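Ice-binding protein (PDB 5UYT) probably binds to the surface of ice crystals through its right-handed beta-helical domains and so acts as a bacterial antifreeze protein. Local coordinates at residues 143-154 with 162-170; 175-184 with 195-203. All coordinates share one frame; numbering follows the deposited sequence. Where two conformers were deposited one is given.

Interaction 1 (143-154 with 162-170); sequences ACNVFWKVEGLV and MKGNVVANN
The indole N-H of Trp148 is spent on the backbone: NE1 donates to Lys163 O at 2.8 Å, the oxygen lying close to the plane of the ring at its edge. Trp148 CG stands beside its own backbone N (chi1 -52°), which brings the N-H edge of the indole to the corner at Gly164. From the other direction, Met162 sets its methyl over one face of the same indole, CE 3.4 Å from Trp148 CE2, a CH-pi contact with the sulfur placed obliquely; Phe121 stacks on the tryptophan from outside the two segments. A beta carbon at Gly164 would collide with Val146 CG1.

Strands 146-150 and 165-168 run parallel, as neighbouring coils of a right-handed beta-helix do, and their backbone groups pair in alternation. Asn165 N donates to Val146 O and Trp148 N to Asn165 O; Val167 N then reaches Trp148 O, Val150 N reaches Val167 O, and Asn169 N closes the series on Val150 O.

On the face carrying Phe147 and Asn165, the amide ND2 sits over the phenyl ring, 3.3 Å from Phe147 CE1, and gives a hydrogen to a water that in turn donates to Cys144 O. Asn165 OD1 accepts from Arg184. At the far end Asn169 ND2 meets the syn lone pair of Glu151 OE1 at 3.0 Å, and that oxygen lies in the plane of the Asn169 amide, while Asn169 OD1 bonds Thr188. Glu151 OE2 takes Lys149 NZ on its anti lone pair in a salt bridge of 2.8 Å, and also pairs with Tyr68 OH.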
loop_
_atom_site.group_PDB
_atom_site.type_symbol
_atom_site.label_atom_id
_atom_site.label_comp_id
_atom_site.label_asym_id
_atom_site.label_seq_id
_atom_site.Cartn_x
_atom_site.Cartn_y
_atom_site.Cartn_z
ATOM N N ALA A 143 -0.441 14.043 12.169
ATOM C CA ALA A 143 0.855 14.228 11.485
ATOM C C ALA A 143 0.774 15.234 10.328
ATOM O O ALA A 143 1.722 16.002 10.098
ATOM C CB ALA A 143 1.394 12.887 10.982
ATOM N N CYS A 144 -0.361 15.249 9.613
ATOM C CA CYS A 144 -0.507 16.140 8.467
ATOM C C CYS A 144 -0.459 17.639 8.840
ATOM O O CYS A 144 -0.229 18.469 7.981
ATOM C CB CYS A 144 -1.779 15.818 7.676
ATOM S SG CYS A 144 -3.299 16.052 8.614
ATOM N N ASN A 145 -0.679 17.941 10.121
ATOM C CA ASN A 145 -0.609 19.303 10.690
ATOM C C ASN A 145 0.719 19.637 11.396
ATOM O O ASN A 145 0.847 20.687 12.054
ATOM C CB ASN A 145 -1.777 19.501 11.659
ATOM C CG ASN A 145 -3.093 19.805 10.950
ATOM O OD1 ASN A 145 -3.130 20.587 10.004
ATOM N ND2 ASN A 145 -4.182 19.235 11.445
ATOM N N VAL A 146 1.709 18.766 11.250
ATOM C CA VAL A 146 3.070 19.033 11.766
ATOM C C VAL A 146 4.037 19.385 10.628
ATOM O O VAL A 146 4.092 18.697 9.600
ATOM C CB VAL A 146 3.617 17.832 12.575
ATOM C CG1 VAL A 146 5.031 18.118 13.053
ATOM C CG2 VAL A 146 2.659 17.505 13.732
ATOM N N PHE A 147 4.793 20.475 10.812
ATOM C CA PHE A 147 5.735 20.949 9.801
ATOM C C PHE A 147 7.062 21.290 10.459
ATOM O O PHE A 147 7.089 21.879 11.558
ATOM C CB PHE A 147 5.204 22.229 9.131
ATOM C CG PHE A 147 3.893 22.045 8.395
ATOM C CD1 PHE A 147 3.879 21.869 7.014
ATOM C CD2 PHE A 147 2.677 22.074 9.077
ATOM C CE1 PHE A 147 2.675 21.690 6.332
ATOM C CE2 PHE A 147 1.472 21.904 8.405
ATOM C CZ PHE A 147 1.466 21.715 7.024
ATOM N N TRP A 148 8.150 20.972 9.761
ATOM C CA TRP A 148 9.500 21.376 10.178
ATOM C C TRP A 148 10.127 22.159 9.032
ATOM O O TRP A 148 10.357 21.600 7.953
ATOM C CB TRP A 148 10.360 20.135 10.522
ATOM C CG TRP A 148 9.716 19.181 11.511
ATOM C CD1 TRP A 148 8.781 18.217 11.227
ATOM C CD2 TRP A 148 10.016 19.045 12.908
ATOM N NE1 TRP A 148 8.442 17.530 12.374
ATOM C CE2 TRP A 148 9.191 18.006 13.415
ATOM C CE3 TRP A 148 10.897 19.702 13.784
ATOM C CZ2 TRP A 148 9.221 17.603 14.765
ATOM C CZ3 TRP A 148 10.925 19.310 15.128
ATOM C CH2 TRP A 148 10.079 18.275 15.606
ATOM N N LYS A 149 10.346 23.462 9.235
ATOM C CA LYS A 149 11.014 24.283 8.232
ATOM C C LYS A 149 12.484 24.399 8.615
ATOM O O LYS A 149 12.848 25.192 9.501
ATOM C CB LYS A 149 10.363 25.659 8.170
ATOM C CG LYS A 149 10.958 26.572 7.104
ATOM C CD LYS A 149 10.732 28.050 7.423
ATOM C CE LYS A 149 11.472 28.520 8.681
ATOM N NZ LYS A 149 12.895 28.066 8.824
ATOM N N VAL A 150 13.326 23.614 7.944
ATOM C CA VAL A 150 14.721 23.434 8.374
ATOM C C VAL A 150 15.723 24.120 7.436
ATOM O O VAL A 150 15.834 23.744 6.256
ATOM C CB VAL A 150 15.105 21.936 8.530
ATOM C CG1 VAL A 150 16.487 21.812 9.185
ATOM C CG2 VAL A 150 14.057 21.177 9.355
ATOM N N GLU A 151 16.466 25.094 7.971
ATOM C CA GLU A 151 17.476 25.826 7.181
ATOM C C GLU A 151 18.833 25.142 7.303
ATOM O O GLU A 151 19.819 25.751 7.766
ATOM C CB GLU A 151 17.607 27.286 7.644
ATOM C CG GLU A 151 16.300 28.055 7.750
ATOM C CD GLU A 151 15.578 28.188 6.427
ATOM O OE1 GLU A 151 16.250 28.164 5.373
ATOM O OE2 GLU A 151 14.332 28.313 6.460
ATOM N N GLY A 152 18.887 23.879 6.900
ATOM C CA GLY A 152 20.136 23.124 6.988
ATOM C C GLY A 152 19.896 21.633 6.867
ATOM O O GLY A 152 18.749 21.184 6.725
ATOM N N LEU A 153 20.981 20.864 6.929
ATOM C CA LEU A 153 20.890 19.393 6.769
ATOM C C LEU A 153 19.905 18.735 7.756
ATOM O O LEU A 153 19.970 19.003 8.964
ATOM C CB LEU A 153 22.294 18.778 6.944
ATOM C CG LEU A 153 22.388 17.249 7.043
ATOM C CD1 LEU A 153 22.086 16.602 5.699
ATOM C CD2 LEU A 153 23.758 16.808 7.560
ATOM N N VAL A 154 19.004 17.888 7.239
ATOM C CA VAL A 154 18.141 17.064 8.075
ATOM C C VAL A 154 18.797 15.685 8.135
ATOM O O VAL A 154 18.975 15.036 7.098
ATOM C CB VAL A 154 16.699 16.960 7.529
ATOM C CG1 VAL A 154 15.868 16.025 8.409
ATOM C CG2 VAL A 154 16.048 18.334 7.472
ATOM N N MET A 162 9.538 9.644 13.445
ATOM C CA MET A 162 9.337 11.057 13.106
ATOM C C MET A 162 7.918 11.317 12.582
ATOM O O MET A 162 7.306 10.454 11.965
ATOM C CB MET A 162 10.391 11.514 12.080
ATOM C CG MET A 162 10.438 13.023 11.798
ATOM S SD MET A 162 10.839 13.985 13.271
ATOM C CE MET A 162 11.266 15.508 12.402
ATOM N N LYS A 163 7.405 12.520 12.858
ATOM C CA LYS A 163 6.080 12.931 12.421
ATOM C C LYS A 163 6.165 14.259 11.707
ATOM O O LYS A 163 6.887 15.179 12.137
ATOM C CB LYS A 163 5.122 13.096 13.608
ATOM C CG LYS A 163 5.043 11.892 14.530
ATOM C CD LYS A 163 4.322 10.747 13.831
ATOM C CE LYS A 163 4.245 9.532 14.746
ATOM N NZ LYS A 163 3.736 8.375 13.967
ATOM N N GLY A 164 5.407 14.350 10.619
ATOM C CA GLY A 164 5.192 15.609 9.949
ATOM C C GLY A 164 5.888 15.812 8.631
ATOM O O GLY A 164 6.680 14.992 8.166
ATOM N N ASN A 165 5.597 16.963 8.044
ATOM C CA ASN A 165 6.246 17.380 6.809
ATOM C C ASN A 165 7.614 17.989 7.083
ATOM O O ASN A 165 7.687 19.057 7.665
ATOM C CB ASN A 165 5.344 18.399 6.160
ATOM C CG ASN A 165 4.041 17.789 5.733
ATOM O OD1 ASN A 165 4.032 16.782 5.026
ATOM N ND2 ASN A 165 2.929 18.369 6.178
ATOM N N VAL A 166 8.691 17.300 6.684
ATOM C CA VAL A 166 10.049 17.784 6.969
ATOM C C VAL A 166 10.484 18.517 5.716
ATOM O O VAL A 166 10.696 17.881 4.693
ATOM C CB VAL A 166 11.031 16.616 7.271
ATOM C CG1 VAL A 166 12.464 17.157 7.445
ATOM C CG2 VAL A 166 10.551 15.829 8.494
ATOM N N VAL A 167 10.569 19.851 5.791
ATOM C CA VAL A 167 10.908 20.680 4.642
ATOM C C VAL A 167 12.316 21.234 4.841
ATOM O O VAL A 167 12.530 22.140 5.657
ATOM C CB VAL A 167 9.924 21.873 4.467
ATOM C CG1 VAL A 167 10.332 22.763 3.289
ATOM C CG2 VAL A 167 8.500 21.378 4.305
ATOM N N ALA A 168 13.275 20.697 4.091
ATOM C CA ALA A 168 14.650 21.173 4.181
ATOM C C ALA A 168 14.854 22.206 3.095
ATOM O O ALA A 168 14.670 21.908 1.917
ATOM C CB ALA A 168 15.632 20.018 4.018
ATOM N N ASN A 169 15.222 23.433 3.490
ATOM C CA ASN A 169 15.444 24.494 2.538
ATOM C C ASN A 169 16.907 24.563 2.142
ATOM O O ASN A 169 17.773 24.843 2.991
ATOM C CB ASN A 169 15.045 25.852 3.143
ATOM C CG ASN A 169 14.964 26.950 2.108
ATOM O OD1 ASN A 169 14.516 26.716 0.986
ATOM N ND2 ASN A 169 15.405 28.167 2.476
ATOM N N ASN A 170 17.170 24.339 0.856
ATOM C CA ASN A 170 18.530 24.370 0.309
ATOM C C ASN A 170 19.473 23.502 1.126
ATOM O O ASN A 170 20.591 23.910 1.452
ATOM C CB ASN A 170 19.050 25.803 0.187
ATOM C CG ASN A 170 18.182 26.638 -0.722
ATOM O OD1 ASN A 170 17.831 27.748 -0.382
ATOM N ND2 ASN A 170 17.807 26.088 -1.871
HETATM O O HOH W 1 0.188 17.682 5.445
#

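Interaction 2 (175-184 with 195-203); sequences LQSGVSLEGR and TGVTVRKPI
Leu175 and Val197, Leu181 and Val199 meet where two successive coils of the right-handed beta-helix lie parallel, one rounding a type II turn from Gln176 to Val179 before entering the strand that starts at Ser180, the other entering strand 198-200.

Backbone hydrogen bonds knit the coils. Thr198 N to Val179 O, Leu181 N to Thr198 O and Arg200 N to Leu181 O are nearly linear, whereas at the turn Gly178 N approaches Gly196 O from above the carbonyl plane, 3.0 Å away with an N-H...O angle of 142°. At the corner Gly183 N reaches Arg200 O. CA-H...O contacts fill the intervals, the shortest from Ser177 CA to Thr195 O at 3.1 Å.

Apolar packing occupies the inward side. Leu181 and Val199 lie side by side, CD2 4.0 Å from CG1, and Leu175 crosses Val199 at about a right angle. With CG1 beside its backbone N (chi1 -55°), Val197 turns this methyl to Leu175 CB, 3.9 Å away, and to Val179 CB. Ile29, from strand 28-30, touches both Val197 and Val199.

Past the corner the guanidinium of Arg184 is packed against 201-202. Arg184 is extended from CG to NE, and Pro202 lies over one face of its guanidinium, CD 3.4 Å from Arg184 NH1; Lys201 CB rests over a guanidinium face too. Arg184 NH1 bonds Asn165 and NH2 bonds Ala10 O. A leucine in its place would probably leave Asn165 OD1 and Ala10 O without these donors and Pro202 without its flat partner.

Waters bridge the outer edges: one donates to OE2 of Glu182, whose OE1 is held by Lys163 in a salt bridge, and accepts from Ile203 N, and another, 3.0 Å from Thr198 OG1, donates to Val179 O at 3.2 Å.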
loop_
_atom_site.group_PDB
_atom_site.type_symbol
_atom_site.label_atom_id
_atom_site.label_comp_id
_atom_site.label_asym_id
_atom_site.label_seq_id
_atom_site.Cartn_x
_atom_site.Cartn_y
_atom_site.Cartn_z
ATOM N N LEU A 175 17.990 9.893 5.959
ATOM C CA LEU A 175 17.188 9.092 6.871
ATOM C C LEU A 175 17.886 7.763 7.040
ATOM O O LEU A 175 17.961 6.969 6.108
ATOM C CB LEU A 175 15.763 8.899 6.316
ATOM C CG LEU A 175 14.964 10.174 5.991
ATOM C CD1 LEU A 175 13.548 9.772 5.605
ATOM C CD2 LEU A 175 14.960 11.175 7.143
ATOM N N GLN A 176 18.407 7.532 8.234
ATOM C CA GLN A 176 19.244 6.372 8.487
ATOM C C GLN A 176 18.407 5.110 8.755
ATOM O O GLN A 176 17.182 5.185 8.812
ATOM C CB GLN A 176 20.177 6.684 9.657
ATOM C CG GLN A 176 21.259 7.729 9.361
ATOM C CD GLN A 176 22.227 7.902 10.518
ATOM O OE1 GLN A 176 22.764 6.917 11.038
ATOM N NE2 GLN A 176 22.460 9.155 10.936
ATOM N N SER A 177 19.087 3.969 8.914
ATOM C CA SER A 177 18.467 2.661 9.065
ATOM C C SER A 177 17.301 2.685 10.059
ATOM O O SER A 177 17.471 3.096 11.208
ATOM C CB SER A 177 19.535 1.659 9.527
ATOM O OG SER A 177 18.929 0.404 9.796
ATOM N N GLY A 178 16.117 2.266 9.606
ATOM C CA GLY A 178 14.983 2.026 10.503
ATOM C C GLY A 178 14.168 3.255 10.868
ATOM O O GLY A 178 13.235 3.158 11.689
ATOM N N VAL A 179 14.517 4.412 10.299
ATOM C CA VAL A 179 13.690 5.610 10.474
ATOM C C VAL A 179 12.258 5.308 10.044
ATOM O O VAL A 179 12.031 4.632 9.019
ATOM C CB VAL A 179 14.241 6.823 9.708
ATOM C CG1 VAL A 179 13.183 7.921 9.545
ATOM C CG2 VAL A 179 15.459 7.390 10.428
ATOM N N SER A 180 11.304 5.788 10.837
ATOM C CA SER A 180 9.897 5.582 10.552
ATOM C C SER A 180 9.230 6.954 10.564
ATOM O O SER A 180 9.098 7.561 11.623
ATOM C CB SER A 180 9.275 4.678 11.616
ATOM O OG SER A 180 7.965 4.375 11.214
ATOM N N LEU A 181 8.810 7.416 9.387
ATOM C CA LEU A 181 8.250 8.750 9.225
ATOM C C LEU A 181 6.793 8.687 8.761
ATOM O O LEU A 181 6.501 8.188 7.669
ATOM C CB LEU A 181 9.098 9.538 8.217
ATOM C CG LEU A 181 8.620 10.932 7.746
ATOM C CD1 LEU A 181 8.329 11.834 8.939
ATOM C CD2 LEU A 181 9.615 11.596 6.779
ATOM N N GLU A 182 5.885 9.162 9.607
ATOM C CA GLU A 182 4.498 9.409 9.181
ATOM C C GLU A 182 4.553 10.890 8.828
ATOM O O GLU A 182 4.543 11.742 9.712
ATOM C CB GLU A 182 3.517 9.150 10.336
ATOM C CG GLU A 182 2.053 9.376 9.958
ATOM C CD GLU A 182 1.093 9.404 11.160
ATOM O OE1 GLU A 182 1.506 9.211 12.329
ATOM O OE2 GLU A 182 -0.102 9.623 10.932
ATOM N N GLY A 183 4.632 11.194 7.536
ATOM C CA GLY A 183 5.011 12.539 7.118
ATOM C C GLY A 183 5.650 12.484 5.743
ATOM O O GLY A 183 5.449 11.541 4.972
ATOM N N ARG A 184 6.455 13.494 5.450
ATOM C CA ARG A 184 7.090 13.621 4.144
ATOM C C ARG A 184 8.496 14.162 4.337
ATOM O O ARG A 184 8.743 14.930 5.291
ATOM C CB ARG A 184 6.294 14.605 3.259
ATOM C CG ARG A 184 4.895 14.121 2.877
ATOM C CD ARG A 184 4.117 15.231 2.162
ATOM N NE ARG A 184 2.762 14.787 1.786
ATOM C CZ ARG A 184 1.662 14.999 2.517
ATOM N NH1 ARG A 184 1.735 15.661 3.664
ATOM N NH2 ARG A 184 0.470 14.545 2.100
ATOM N N THR A 195 17.811 4.784 3.914
ATOM C CA THR A 195 18.346 3.425 4.009
ATOM C C THR A 195 17.438 2.625 4.949
ATOM O O THR A 195 17.382 2.898 6.151
ATOM C CB THR A 195 19.845 3.418 4.458
ATOM O OG1 THR A 195 19.953 4.035 5.737
ATOM C CG2 THR A 195 20.710 4.240 3.519
ATOM N N GLY A 196 16.710 1.652 4.403
ATOM C CA GLY A 196 15.881 0.769 5.208
ATOM C C GLY A 196 14.830 1.528 6.010
ATOM O O GLY A 196 14.668 1.286 7.208
ATOM N N VAL A 197 14.099 2.429 5.351
ATOM C CA VAL A 197 13.164 3.281 6.069
ATOM C C VAL A 197 11.705 2.885 5.842
ATOM O O VAL A 197 11.385 2.128 4.931
ATOM C CB VAL A 197 13.336 4.769 5.721
ATOM C CG1 VAL A 197 14.782 5.181 5.964
ATOM C CG2 VAL A 197 12.929 5.038 4.269
ATOM N N THR A 198 10.820 3.459 6.657
ATOM C CA THR A 198 9.384 3.435 6.369
ATOM C C THR A 198 8.928 4.871 6.342
ATOM O O THR A 198 9.168 5.620 7.312
ATOM C CB THR A 198 8.608 2.695 7.464
ATOM O OG1 THR A 198 9.039 1.333 7.490
ATOM C CG2 THR A 198 7.063 2.761 7.194
ATOM N N VAL A 199 8.305 5.288 5.238
ATOM C CA VAL A 199 7.814 6.679 5.124
ATOM C C VAL A 199 6.427 6.569 4.483
ATOM O O VAL A 199 6.311 6.057 3.370
ATOM C CB VAL A 199 8.703 7.585 4.215
ATOM C CG1 VAL A 199 8.149 9.004 4.164
ATOM C CG2 VAL A 199 10.142 7.625 4.682
ATOM N N ARG A 200 5.400 7.050 5.181
ATOM C CA ARG A 200 4.037 7.011 4.663
ATOM C C ARG A 200 3.466 8.414 4.784
ATOM O O ARG A 200 3.453 8.996 5.881
ATOM C CB ARG A 200 3.199 6.014 5.447
ATOM C CG ARG A 200 3.901 4.672 5.643
ATOM C CD ARG A 200 2.949 3.520 5.461
ATOM N NE ARG A 200 3.525 2.252 5.877
ATOM C CZ ARG A 200 4.043 1.354 5.044
ATOM N NH1 ARG A 200 4.113 1.597 3.720
ATOM N NH2 ARG A 200 4.525 0.244 5.534
ATOM N N LYS A 201 3.034 8.972 3.656
ATOM C CA LYS A 201 2.456 10.321 3.693
ATOM C C LYS A 201 1.229 10.333 4.618
ATOM O O LYS A 201 0.486 9.324 4.723
ATOM C CB LYS A 201 2.144 10.833 2.280
ATOM C CG LYS A 201 1.063 10.055 1.552
ATOM C CD LYS A 201 0.864 10.577 0.135
ATOM C CE LYS A 201 -0.283 9.859 -0.552
ATOM N NZ LYS A 201 -0.521 10.361 -1.956
ATOM N N PRO A 202 1.029 11.438 5.350
ATOM C CA PRO A 202 -0.092 11.498 6.272
ATOM C C PRO A 202 -1.404 11.617 5.511
ATOM O O PRO A 202 -1.438 12.173 4.423
ATOM C CB PRO A 202 0.176 12.759 7.114
ATOM C CG PRO A 202 1.231 13.514 6.414
ATOM C CD PRO A 202 1.844 12.669 5.336
ATOM N N ILE A 203 -2.453 11.013 6.045
ATOM C CA ILE A 203 -3.773 11.148 5.459
ATOM C C ILE A 203 -4.483 12.255 6.241
ATOM O O ILE A 203 -3.900 12.827 7.186
ATOM C CB ILE A 203 -4.522 9.783 5.440
ATOM C CG1 ILE A 203 -4.695 9.217 6.853
ATOM C CG2 ILE A 203 -3.744 8.791 4.582
ATOM C CD1 ILE A 203 -5.233 7.780 6.885
HETATM O O HOH W 2 11.436 1.453 9.256
HETATM O O HOH W 3 -1.458 9.226 8.422
HETATM O O HOH W 4 -2.142 14.886 4.153
#

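Overall arrangement
Interaction 1 closes before interaction 2 opens, and both fall within the first of the two ice-binding-like regions, on the same side of the chain's centre with their own centres about 13 Å apart. They belong to consecutive coils of the beta-helix: strands 161-163 and 165-168 both neighbour strand 180-187, so the second segment of interaction 1 is laid directly against the first of interaction 2. Met162 N lies 2.8 Å from Ser180 O and Val166 N 2.7 Å from Arg184 O, probable hydrogen bonds that continue the parallel pairing from coil to coil. The Lys163-Glu182 salt bridge adds a side-chain link. Through 198-200 the stack passes on to strand 28-30, joining chain-distant parts of the solenoid.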